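Local coordinates for protein TASOR (Homo sapiens, PDB 6SWG) that takes part in epigenetic repression as a component of the HUSH complex, which maintains transcriptional silencing at genomic loci rich in H3K9me3, at residues 8-13 with 36-41. Residues are numbered along the deposited sequence; the frame is centred on the assembly and turned at random.
Sequences TVLGEY and STPIFS
Leu10 and Pro38 are the closest CA pair across the contact, 6.7 Å apart, where the chain returns from helix 4-26 and runs back, in largely extended form, against the direction of that helix. The arrangement is an antiparallel return of an extended, non-strand segment along one face of helix 4-26, and it illustrates how an irregular segment can be fastened to a helix by apolar side chains, here without a single hydrogen bond between the two. Alternation along the extended segment sets the pattern: Pro38 and Phe40 point toward the helix, while Ile39 between them points away.

Pro38 supplies the central wedge. Its CD lies over one face of the Tyr13 ring in a CH-pi contact, 3.8 Å from the ring centroid and 25° off the normal, displaced toward the rim at CG and CD1. With CG anti to the backbone N (chi1 -175°), the Tyr13 ring is directed toward the extended segment, and its second torsion (chi2 -98°) turns a face to Pro38. On the neighbouring turn Leu10 lies alongside the proline, its CD2 3.9 Å from Pro38 CG and 3.5 Å from Pro38 O.

The same helix also packs on a chain of another protein, with Val9 against an apolar side chain and Tyr13 against an aromatic one, while Ile39 N is hydrogen-bonded to an acidic side chain of that protein. The contact thus belongs to a shared interface, consistent with a periphilin-binding part of TASOR.

Phe40 closes the row by its edge instead of a face. Leu10 CD2 reaches CE2 of that ring at 4.1 Å, and Val9 CG1 lies in the ring plane, 3.5 Å from CZ.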
ATOM      1  N   THR C   8      -3.678   5.790  14.518  1.00 76.26           N
ATOM      2  CA  THR C   8      -4.852   5.007  14.142  1.00 77.11           C
ATOM      3  C   THR C   8      -4.443   3.626  13.629  1.00 78.85           C
ATOM      4  O   THR C   8      -4.983   2.597  14.044  1.00 79.51           O
ATOM      5  CB  THR C   8      -5.678   5.715  13.050  1.00 76.11           C
ATOM      6  OG1 THR C   8      -6.635   6.640  13.615  1.00 78.29           O
ATOM      7  CG2 THR C   8      -6.445   4.642  12.239  1.00 71.93           C
ATOM      8  N   VAL C   9      -3.488   3.599  12.707  1.00 78.44           N
ATOM      9  CA  VAL C   9      -3.108   2.335  12.080  1.00 76.22           C
ATOM     10  C   VAL C   9      -2.479   1.384  13.098  1.00 74.83           C
ATOM     11  O   VAL C   9      -2.819   0.197  13.158  1.00 76.50           O
ATOM     12  CB  VAL C   9      -2.167   2.610  10.901  1.00 76.43           C
ATOM     13  CG1 VAL C   9      -1.769   1.287  10.376  1.00 78.90           C
ATOM     14  CG2 VAL C   9      -2.908   3.422   9.804  1.00 76.90           C
ATOM     15  N   LEU C  10      -1.559   1.886  13.910  1.00 76.55           N
ATOM     16  CA  LEU C  10      -0.973   1.058  14.954  1.00 77.05           C
ATOM     17  C   LEU C  10      -2.028   0.561  15.924  1.00 79.09           C
ATOM     18  O   LEU C  10      -1.923  -0.572  16.408  1.00 79.70           O
ATOM     19  CB  LEU C  10       0.072   1.841  15.732  1.00 79.05           C
ATOM     20  CG  LEU C  10       1.308   2.269  14.955  1.00 83.14           C
ATOM     21  CD1 LEU C  10       2.262   2.973  15.878  1.00 83.55           C
ATOM     22  CD2 LEU C  10       1.961   1.060  14.287  1.00 80.66           C
ATOM     23  N   GLY C  11      -3.047   1.394  16.226  1.00 81.09           N
ATOM     24  CA  GLY C  11      -4.071   0.966  17.163  1.00 82.75           C
ATOM     25  C   GLY C  11      -4.884  -0.150  16.567  1.00 84.11           C
ATOM     26  O   GLY C  11      -5.171  -1.156  17.235  1.00 86.39           O
ATOM     27  N   GLU C  12      -5.215  -0.019  15.278  1.00 84.57           N
ATOM     28  CA  GLU C  12      -5.892  -1.121  14.597  1.00 82.46           C
ATOM     29  C   GLU C  12      -5.029  -2.380  14.634  1.00 86.95           C
ATOM     30  O   GLU C  12      -5.534  -3.482  14.873  1.00 87.28           O
ATOM     31  CB  GLU C  12      -6.225  -0.725  13.167  1.00 74.71           C
ATOM     32  CG  GLU C  12      -7.237   0.410  13.026  1.00 75.56           C
ATOM     33  CD  GLU C  12      -8.628   0.043  13.436  1.00 79.66           C
ATOM     34  OE1 GLU C  12      -9.021  -1.171  13.402  1.00 81.82           O
ATOM     35  OE2 GLU C  12      -9.368   0.980  13.810  1.00 83.12           O
ATOM     36  N   TYR C  13      -3.708  -2.241  14.429  1.00 87.90           N
ATOM     37  CA  TYR C  13      -2.916  -3.453  14.352  1.00 91.37           C
ATOM     38  C   TYR C  13      -2.859  -4.119  15.715  1.00 85.84           C
ATOM     39  O   TYR C  13      -2.932  -5.347  15.814  1.00 82.31           O
ATOM     40  CB  TYR C  13      -1.511  -3.200  13.818  1.00103.22           C
ATOM     41  CG  TYR C  13      -0.751  -4.505  13.631  1.00115.87           C
ATOM     42  CD1 TYR C  13       0.145  -4.956  14.596  1.00123.19           C
ATOM     43  CD2 TYR C  13      -0.961  -5.320  12.506  1.00118.89           C
ATOM     44  CE1 TYR C  13       0.820  -6.163  14.440  1.00125.11           C
ATOM     45  CE2 TYR C  13      -0.278  -6.534  12.348  1.00119.99           C
ATOM     46  CZ  TYR C  13       0.605  -6.935  13.314  1.00121.99           C
ATOM     47  OH  TYR C  13       1.279  -8.104  13.137  1.00122.79           O
ATOM     48  N   SER C  36       6.559  -7.907  13.089  1.00129.91           N
ATOM     49  CA  SER C  36       6.814  -6.593  13.646  1.00121.67           C
ATOM     50  C   SER C  36       5.618  -5.678  13.443  1.00113.51           C
ATOM     51  O   SER C  36       4.737  -5.914  12.593  1.00111.55           O
ATOM     52  CB  SER C  36       8.043  -5.983  12.997  1.00126.46           C
ATOM     53  OG  SER C  36       8.243  -6.526  11.689  1.00127.64           O
ATOM     54  N   THR C  37       5.542  -4.632  14.287  1.00114.70           N
ATOM     55  CA  THR C  37       4.393  -3.758  14.110  1.00112.17           C
ATOM     56  C   THR C  37       4.590  -2.856  12.890  1.00112.38           C
ATOM     57  O   THR C  37       5.716  -2.507  12.529  1.00117.46           O
ATOM     58  CB  THR C  37       4.149  -2.894  15.343  1.00120.09           C
ATOM     59  OG1 THR C  37       5.220  -1.958  15.504  1.00129.23           O
ATOM     60  CG2 THR C  37       4.057  -3.745  16.592  1.00119.40           C
ATOM     61  N   PRO C  38       3.512  -2.444  12.249  1.00108.41           N
ATOM     62  CA  PRO C  38       3.662  -1.658  11.020  1.00107.64           C
ATOM     63  C   PRO C  38       4.499  -0.395  11.226  1.00110.40           C
ATOM     64  O   PRO C  38       4.663   0.100  12.351  1.00109.29           O
ATOM     65  CB  PRO C  38       2.216  -1.327  10.625  1.00 97.94           C
ATOM     66  CG  PRO C  38       1.373  -1.765  11.728  1.00 91.67           C
ATOM     67  CD  PRO C  38       2.099  -2.739  12.563  1.00 96.35           C
ATOM     68  N   ILE C  39       5.047   0.110  10.096  1.00112.58           N
ATOM     69  CA  ILE C  39       5.989   1.227  10.057  1.00119.29           C
ATOM     70  C   ILE C  39       5.700   2.069   8.822  1.00124.25           C
ATOM     71  O   ILE C  39       5.197   1.568   7.812  1.00117.28           O
ATOM     72  CB  ILE C  39       7.448   0.723  10.052  1.00121.95           C
ATOM     73  CG1 ILE C  39       7.700  -0.186   8.836  1.00119.86           C
ATOM     74  CG2 ILE C  39       7.760  -0.014  11.359  1.00119.38           C
ATOM     75  CD1 ILE C  39       9.147  -0.664   8.680  1.00125.64           C
ATOM     76  N   PHE C  40       6.035   3.357   8.886  1.00139.92           N
ATOM     77  CA  PHE C  40       5.655   4.296   7.834  1.00147.53           C
ATOM     78  C   PHE C  40       6.850   5.155   7.415  1.00160.75           C
ATOM     79  O   PHE C  40       6.842   6.379   7.549  1.00166.94           O
ATOM     80  CB  PHE C  40       4.476   5.161   8.309  1.00148.41           C
ATOM     81  CG  PHE C  40       3.371   4.368   8.925  1.00138.68           C
ATOM     82  CD1 PHE C  40       2.376   3.810   8.134  1.00130.85           C
ATOM     83  CD2 PHE C  40       3.347   4.141  10.310  1.00135.95           C
ATOM     84  CE1 PHE C  40       1.367   3.019   8.713  1.00122.05           C
ATOM     85  CE2 PHE C  40       2.347   3.367  10.901  1.00125.81           C
ATOM     86  CZ  PHE C  40       1.349   2.804  10.099  1.00119.56           C
ATOM     87  N   SER C  41       7.873   4.507   6.858  1.00164.91           N
ATOM     88  CA  SER C  41       9.026   5.217   6.307  1.00177.18           C
ATOM     89  C   SER C  41       9.835   4.252   5.451  1.00173.50           C
ATOM     90  O   SER C  41       9.749   3.030   5.615  1.00166.96           O
ATOM     91  CB  SER C  41       9.910   5.820   7.409  1.00188.36           C
ATOM     92  OG  SER C  41       9.659   7.206   7.593  1.00196.68           O
TER